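Local coordinates for phenazine biosynthesis protein, PhzF family (Bacillus anthracis, PDB 3EDN) that is of unknown function but probably isomerises a small metabolite within a diaminopimelate epimerase-like fold, at residues A[152-157]-A[241-246]; A[165-170]-A[195-200]; A[250-255]-A[270-275]. One frame throughout, in Å; residues are numbered along the deposited sequence. Where two conformers were deposited one is given.

Contact 1 of 3, residues A[152-157]-A[241-246]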
# COMPACT_ATOMS: atom_id res chain seq x y z
N SER A 152 48.30 13.42 5.82
CA SER A 152 48.82 12.60 4.72
C SER A 152 47.75 12.09 3.76
O SER A 152 48.07 11.61 2.67
CB SER A 152 49.62 11.41 5.26
OG SER A 152 48.75 10.44 5.82
N LEU A 153 46.49 12.20 4.16
CA LEU A 153 45.38 11.71 3.35
C LEU A 153 44.37 12.83 3.14
O LEU A 153 44.14 13.64 4.06
CB LEU A 153 44.72 10.50 4.05
CG LEU A 153 45.53 9.19 4.05
CD1 LEU A 153 44.79 8.09 4.80
CD2 LEU A 153 45.82 8.76 2.63
N PRO A 154 43.76 12.89 1.94
CA PRO A 154 42.86 13.98 1.59
C PRO A 154 41.48 13.90 2.20
O PRO A 154 40.92 12.82 2.38
CB PRO A 154 42.77 13.90 0.05
CG PRO A 154 43.06 12.48 -0.27
CD PRO A 154 43.96 11.94 0.82
N ILE A 155 40.94 15.07 2.53
CA ILE A 155 39.54 15.20 2.93
C ILE A 155 38.74 15.33 1.64
O ILE A 155 39.05 16.19 0.80
CB ILE A 155 39.32 16.41 3.84
CG1 ILE A 155 40.23 16.34 5.07
CG2 ILE A 155 37.85 16.50 4.24
CD1 ILE A 155 40.31 17.67 5.86
N VAL A 156 37.74 14.47 1.46
CA VAL A 156 36.95 14.49 0.24
C VAL A 156 35.49 14.22 0.55
O VAL A 156 35.16 13.57 1.53
CB VAL A 156 37.42 13.43 -0.79
CG1 VAL A 156 38.86 13.68 -1.20
CG2 VAL A 156 37.24 12.00 -0.25
N TYR A 157 34.62 14.75 -0.30
CA TYR A 157 33.23 14.32 -0.37
C TYR A 157 33.24 13.06 -1.21
O TYR A 157 33.92 13.01 -2.23
CB TYR A 157 32.38 15.35 -1.13
CG TYR A 157 32.21 16.69 -0.46
CD1 TYR A 157 31.23 16.88 0.52
CD2 TYR A 157 33.00 17.78 -0.82
CE1 TYR A 157 31.05 18.12 1.14
CE2 TYR A 157 32.83 19.03 -0.20
CZ TYR A 157 31.85 19.18 0.77
OH TYR A 157 31.67 20.40 1.38
N ALA A 241 40.89 2.18 -2.02
CA ALA A 241 41.42 1.72 -3.30
C ALA A 241 41.99 2.87 -4.13
O ALA A 241 42.79 2.62 -5.03
CB ALA A 241 40.34 0.97 -4.09
N THR A 242 41.57 4.10 -3.85
CA THR A 242 41.96 5.27 -4.65
C THR A 242 43.14 6.04 -4.03
O THR A 242 43.98 6.58 -4.77
CB THR A 242 40.75 6.21 -4.88
OG1 THR A 242 39.66 5.47 -5.46
CG2 THR A 242 41.12 7.36 -5.84
N TYR A 243 43.21 6.07 -2.70
CA TYR A 243 44.21 6.88 -1.99
C TYR A 243 45.18 6.11 -1.10
O TYR A 243 46.26 6.62 -0.77
CB TYR A 243 43.52 7.94 -1.11
CG TYR A 243 42.62 8.90 -1.85
CD1 TYR A 243 43.15 9.93 -2.62
CD2 TYR A 243 41.24 8.78 -1.79
CE1 TYR A 243 42.33 10.81 -3.29
CE2 TYR A 243 40.41 9.65 -2.46
CZ TYR A 243 40.96 10.66 -3.22
OH TYR A 243 40.11 11.52 -3.89
N VAL A 244 44.81 4.90 -0.69
CA VAL A 244 45.58 4.21 0.34
C VAL A 244 46.35 3.02 -0.21
O VAL A 244 47.58 2.96 -0.10
CB VAL A 244 44.69 3.79 1.53
CG1 VAL A 244 45.54 3.20 2.66
CG2 VAL A 244 43.88 4.97 2.05
N GLU A 245 45.63 2.07 -0.81
CA GLU A 245 46.25 0.88 -1.38
C GLU A 245 45.76 0.74 -2.80
O GLU A 245 44.75 0.09 -3.06
CB GLU A 245 45.88 -0.36 -0.56
CG GLU A 245 46.49 -0.43 0.85
CD GLU A 245 48.01 -0.51 0.83
OE1 GLU A 245 48.57 -0.97 -0.19
OE2 GLU A 245 48.64 -0.11 1.83
N LYS A 246 46.48 1.36 -3.73
CA LYS A 246 46.02 1.45 -5.12
C LYS A 246 46.45 0.29 -6.00
O LYS A 246 45.91 0.11 -7.09
CB LYS A 246 46.56 2.72 -5.77
CG LYS A 246 46.15 4.00 -5.12
CD LYS A 246 46.68 5.12 -5.95
CE LYS A 246 47.26 6.22 -5.11
NZ LYS A 246 47.88 7.21 -6.02
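Pro154 sits over one face of the Tyr243 ring, and this CH-pi contact is the heart of the meeting. CG of the proline comes to 3.7 Å from the centroid of the Tyr243 ring, somewhat off centre, so that it is nearest the CD1 and CE1 side. The other face is covered from within the helix by CG2 of Thr242, which leaves the phenol sandwiched. With CG anti to the carbonyl carbon (chi1 -59°), the Tyr243 ring is carried toward Pro154 and Val156.

The rest is van der Waals packing. Val156 CG1 approaches the phenol end obliquely, 4.2 Å from Tyr243 CZ. At the other end of the patch Leu153 splits its branches in aliphatic contacts: CD1 lies 4.3 Å from Val244 CG2, while CD2 is 4.5 Å from Tyr243 CB.

Polar anchoring comes from one turn earlier in the helix, where Tyr239 OH hydrogen-bonds Pro154 O and the Tyr239 ring meets that of Tyr243 at about 45°. The contact thus lays the lead-in to strand 156-159 against the C-terminal part of helix 230-244, at the surface. Strands wrapped round a long helix in this way are characteristic of the diaminopimelate epimerase-like fold.

Contact 2 of 3, residues A[165-170]-A[195-200]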
# COMPACT_ATOMS: atom_id res chain seq x y z
N VAL A 165 31.40 13.06 3.89
CA VAL A 165 32.76 13.62 3.85
C VAL A 165 33.69 12.67 4.58
O VAL A 165 33.52 12.42 5.79
CB VAL A 165 32.85 15.02 4.51
CG1 VAL A 165 34.23 15.63 4.27
CG2 VAL A 165 31.78 15.96 3.97
N ILE A 166 34.65 12.12 3.84
CA ILE A 166 35.67 11.28 4.44
C ILE A 166 36.75 12.21 5.03
O ILE A 166 37.40 12.94 4.29
CB ILE A 166 36.31 10.35 3.38
CG1 ILE A 166 35.27 9.39 2.76
CG2 ILE A 166 37.47 9.57 3.99
CD1 ILE A 166 34.57 8.48 3.80
N VAL A 167 36.91 12.18 6.35
CA VAL A 167 37.84 13.04 7.08
C VAL A 167 38.90 12.18 7.80
O VAL A 167 38.65 11.65 8.90
CB VAL A 167 37.09 13.88 8.14
CG1 VAL A 167 38.06 14.84 8.83
CG2 VAL A 167 35.96 14.66 7.49
N PRO A 168 40.08 12.02 7.18
CA PRO A 168 41.13 11.24 7.84
C PRO A 168 41.63 11.90 9.13
O PRO A 168 42.02 13.09 9.12
CB PRO A 168 42.24 11.16 6.78
CG PRO A 168 41.50 11.39 5.44
CD PRO A 168 40.47 12.44 5.82
N VAL A 169 41.61 11.15 10.23
CA VAL A 169 42.17 11.60 11.51
C VAL A 169 43.34 10.69 11.93
O VAL A 169 43.54 9.61 11.37
CB VAL A 169 41.09 11.73 12.62
CG1 VAL A 169 39.99 12.70 12.19
CG2 VAL A 169 40.52 10.38 12.96
N LYS A 170 44.13 11.14 12.89
CA LYS A 170 45.39 10.47 13.19
C LYS A 170 45.24 9.03 13.70
O LYS A 170 45.96 8.15 13.25
CB LYS A 170 46.22 11.30 14.17
CG LYS A 170 46.97 12.46 13.50
CD LYS A 170 47.69 13.32 14.55
CE LYS A 170 48.70 14.26 13.91
NZ LYS A 170 48.14 15.14 12.88
N ALA A 195 25.67 17.08 3.42
CA ALA A 195 26.41 15.82 3.55
C ALA A 195 26.57 15.42 5.01
O ALA A 195 26.64 16.27 5.89
CB ALA A 195 27.78 15.93 2.89
N SER A 196 26.65 14.11 5.26
CA SER A 196 27.09 13.62 6.56
C SER A 196 28.61 13.74 6.62
O SER A 196 29.27 14.00 5.60
CB SER A 196 26.70 12.16 6.71
OG SER A 196 27.16 11.43 5.58
N ILE A 197 29.17 13.56 7.81
CA ILE A 197 30.62 13.56 8.00
C ILE A 197 31.09 12.24 8.59
O ILE A 197 30.60 11.80 9.63
CB ILE A 197 31.10 14.74 8.90
CG1 ILE A 197 30.71 16.08 8.26
CG2 ILE A 197 32.63 14.65 9.10
CD1 ILE A 197 31.13 17.32 9.06
N HIS A 198 32.05 11.61 7.90
CA HIS A 198 32.49 10.28 8.28
C HIS A 198 34.01 10.21 8.46
O HIS A 198 34.75 9.83 7.54
CB HIS A 198 32.06 9.27 7.22
CG HIS A 198 31.99 7.87 7.75
ND1 HIS A 198 30.80 7.26 8.09
CD2 HIS A 198 32.97 6.98 8.06
CE1 HIS A 198 31.04 6.04 8.54
NE2 HIS A 198 32.35 5.85 8.55
N PRO A 199 34.49 10.59 9.65
CA PRO A 199 35.93 10.53 9.93
C PRO A 199 36.43 9.10 9.91
O PRO A 199 35.70 8.16 10.25
CB PRO A 199 36.04 11.13 11.33
CG PRO A 199 34.78 11.94 11.51
CD PRO A 199 33.72 11.13 10.78
N ILE A 200 37.68 8.92 9.49
CA ILE A 200 38.28 7.60 9.35
C ILE A 200 39.72 7.57 9.86
O ILE A 200 40.38 8.62 9.96
CB ILE A 200 38.27 7.10 7.88
CG1 ILE A 200 39.18 7.96 6.99
CG2 ILE A 200 36.84 7.05 7.35
CD1 ILE A 200 39.48 7.38 5.65
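Val165 opens the pairing with both of its backbone polar atoms: its N donates to Ser196 O at 2.9 Å, and its O accepts from His198 N at 2.7 Å. Val167 repeats the pattern two residues on, but unevenly. Val167 N reaches His198 O only weakly, at 3.4 Å, whereas Val167 O takes Ile200 N at 3.0 Å. The last bond, Val169 N to Ile200 O at 2.8 Å, is nearly straight (175° at the hydrogen).

Neither proline costs this pairing a donor, for the N atoms of Pro168 and Pro199 fall at positions that face away from the partner strand. Pro199 CA lies 3.1 Å from Val167 O in a bent CA-H...O contact.

These are parallel neighbours among the strands that surround helix 230-244 in a diaminopimelate epimerase-like domain, and the chain between them carries helices 172-177 and 185-188. The alternate backbone groups are used on the outer sides: Ile166 bonds to Val156, Ile197 to Phe216 and Pro199 to Arg214. Of the polar side chains, His198 ND1 hydrogen-bonds His215 ND1, and Ser196 OG hydrogen-bonds Thr164 OG1.

On the face of Ile166 and His198, turned to helix 230-244, Ile200 CD1 presses on Ile166 CG2 at a tight 3.4 Å. Ile200 CG1 lies between its own N and carbonyl carbon (chi1 66°), which carries the branch across to Ile166. On the reverse face Val167 CG2 meets Ile197 CG2 at 3.7 Å, with Leu138 of helix 135-141 packed against both residues.

Contact 3 of 3, residues A[250-255]-A[270-275]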
# COMPACT_ATOMS: atom_id res chain seq x y z
N HIS A 250 42.37 -6.35 -10.66
CA HIS A 250 41.01 -6.82 -10.86
C HIS A 250 40.08 -6.63 -9.65
O HIS A 250 39.02 -6.04 -9.78
CB HIS A 250 41.02 -8.29 -11.35
CG HIS A 250 39.66 -8.91 -11.45
ND1 HIS A 250 39.40 -10.21 -11.08
CD2 HIS A 250 38.47 -8.40 -11.88
CE1 HIS A 250 38.13 -10.48 -11.28
NE2 HIS A 250 37.54 -9.40 -11.76
N GLU A 251 40.48 -7.13 -8.49
CA GLU A 251 39.55 -7.21 -7.38
C GLU A 251 40.30 -7.15 -6.07
O GLU A 251 41.35 -7.76 -5.91
CB GLU A 251 38.75 -8.54 -7.45
CG GLU A 251 39.65 -9.80 -7.54
CD GLU A 251 38.90 -11.11 -7.76
OE1 GLU A 251 37.69 -11.09 -8.06
OE2 GLU A 251 39.54 -12.18 -7.62
N MSE A 252 39.74 -6.43 -5.11
CA MSE A 252 40.29 -6.44 -3.77
C MSE A 252 39.12 -6.31 -2.81
O MSE A 252 38.03 -5.91 -3.19
CB MSE A 252 41.26 -5.29 -3.61
CG MSE A 252 40.60 -3.96 -3.80
SE MSE A 252 40.06 -3.26 -2.09
CE MSE A 252 41.63 -2.15 -1.90
N GLU A 253 39.33 -6.71 -1.57
CA GLU A 253 38.30 -6.48 -0.57
C GLU A 253 38.92 -6.01 0.72
O GLU A 253 40.10 -6.26 0.99
CB GLU A 253 37.42 -7.71 -0.36
CG GLU A 253 37.95 -8.76 0.58
CD GLU A 253 37.06 -10.00 0.57
OE1 GLU A 253 36.41 -10.28 1.60
OE2 GLU A 253 36.97 -10.65 -0.50
N LEU A 254 38.13 -5.31 1.52
CA LEU A 254 38.56 -4.91 2.83
C LEU A 254 37.37 -4.91 3.77
O LEU A 254 36.24 -4.90 3.32
CB LEU A 254 39.17 -3.50 2.79
CG LEU A 254 38.23 -2.33 2.51
CD1 LEU A 254 38.73 -1.07 3.23
CD2 LEU A 254 38.02 -2.09 1.02
N ILE A 255 37.65 -4.93 5.06
CA ILE A 255 36.59 -4.84 6.05
C ILE A 255 36.78 -3.51 6.75
O ILE A 255 37.91 -3.14 7.10
CB ILE A 255 36.61 -6.00 7.08
CG1 ILE A 255 36.51 -7.35 6.36
CG2 ILE A 255 35.43 -5.88 8.02
CD1 ILE A 255 36.65 -8.57 7.27
N VAL A 270 33.75 -4.65 2.04
CA VAL A 270 33.66 -3.86 0.82
C VAL A 270 34.49 -4.49 -0.28
O VAL A 270 35.68 -4.76 -0.06
CB VAL A 270 34.07 -2.39 1.03
CG1 VAL A 270 33.77 -1.57 -0.24
CG2 VAL A 270 33.35 -1.81 2.26
N TYR A 271 33.87 -4.74 -1.42
CA TYR A 271 34.55 -5.33 -2.58
C TYR A 271 34.74 -4.25 -3.64
O TYR A 271 33.78 -3.56 -4.02
CB TYR A 271 33.73 -6.47 -3.17
CG TYR A 271 33.32 -7.51 -2.16
CD1 TYR A 271 34.00 -8.70 -2.06
CD2 TYR A 271 32.25 -7.27 -1.30
CE1 TYR A 271 33.63 -9.66 -1.11
CE2 TYR A 271 31.88 -8.20 -0.37
CZ TYR A 271 32.56 -9.39 -0.28
OH TYR A 271 32.16 -10.32 0.66
N VAL A 272 35.98 -4.10 -4.10
CA VAL A 272 36.30 -3.07 -5.09
C VAL A 272 36.81 -3.79 -6.33
O VAL A 272 37.76 -4.57 -6.24
CB VAL A 272 37.39 -2.13 -4.58
CG1 VAL A 272 37.59 -0.99 -5.58
CG2 VAL A 272 37.00 -1.57 -3.22
N THR A 273 36.13 -3.57 -7.45
CA THR A 273 36.46 -4.29 -8.69
C THR A 273 36.78 -3.31 -9.80
O THR A 273 36.14 -2.26 -9.92
CB THR A 273 35.30 -5.19 -9.12
OG1 THR A 273 35.07 -6.17 -8.09
CG2 THR A 273 35.61 -5.91 -10.44
N LYS A 274 37.79 -3.62 -10.60
CA LYS A 274 37.96 -2.85 -11.81
C LYS A 274 37.96 -3.76 -13.02
O LYS A 274 38.46 -4.89 -12.98
CB LYS A 274 39.18 -1.95 -11.78
CG LYS A 274 40.49 -2.65 -11.58
CD LYS A 274 41.60 -1.64 -11.26
CE LYS A 274 42.77 -2.33 -10.59
NZ LYS A 274 43.97 -1.45 -10.49
N ASP A 275 37.34 -3.28 -14.08
CA ASP A 275 37.28 -4.00 -15.32
C ASP A 275 37.83 -3.08 -16.38
O ASP A 275 37.63 -1.87 -16.31
CB ASP A 275 35.83 -4.37 -15.64
CG ASP A 275 35.71 -5.21 -16.90
OD1 ASP A 275 35.56 -6.44 -16.76
OD2 ASP A 275 35.76 -4.65 -18.03
O HOH W 1 34.21 -11.84 0.97
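Met252 and Val272 bond to each other twice, Met252 N to Val272 O and Val272 N to Met252 O, the second at 2.9 Å and almost straight (176°). Leu254 and Val270 do the same, with Val270 N to Leu254 O at 2.8 Å and equally straight. A fifth backbone bond, Lys274 N to His250 O at 2.8 Å, carries the pairing past the end of the strands. A water adds a side-chain bridge: it donates to Glu253 OE1 at 2.8 Å and hydrogen-bonds Tyr271 OH at 2.6 Å.

Between the two doubly bonded pairs stands the non-hydrogen-bonded pair Glu253 and Tyr271, and Glu251 with Thr273 is the next of that kind. This is an antiparallel beta hairpin, strands 251-258 and 266-273, flanked by strand 282-298 beside its second arm and strand 211-216 beside its first. It belongs to the strands surrounding helix 230-244.

Glu253 runs alongside Tyr271, extended beyond CG (chi2 -173°), and its OE2 comes to 3.5 Å from Tyr271 CE1, carboxylate and ring turned well out of parallel. Lys120 makes a cation-pi contact with the same ring. At the exposed end, the His250 ring brings CD2 edge-on toward Lys274 O, and Lys274 NZ hydrogen-bonds Phe248 O.

The other face is apolar and meets the helix. Leu254 CD2 lies 4.0 Å from Val270 CB. In one of two conformers, and so with some doubt, the selenium of selenomethionine Met252 touches Val272 CG2 at 3.7 Å. Tyr240 packs on Met252 and Leu254, and Ala241 on Met252 and Val272.

In the fold
Contact 2 is the buried one, contact 1 lies at the surface, and contact 3 grades from buried valines to exposed charged residues. Helix 230-244 ties them together. Its C-terminal part forms one side of contact 1, Tyr239 reaches Ile166 and Pro168 of contact 2, and Ala241 packs on Val272 of contact 3. Contacts 1 and 2 also join directly through the neighbouring strands 156-159 and 163-168, probably by a bond from Ile166 N to Val156 O. Contacts 2 and 3 are strand pairings, parallel and antiparallel, about 9 Å apart at their nearest atoms. Contact 1, helix against loop and strand, relies on ring and aliphatic packing instead.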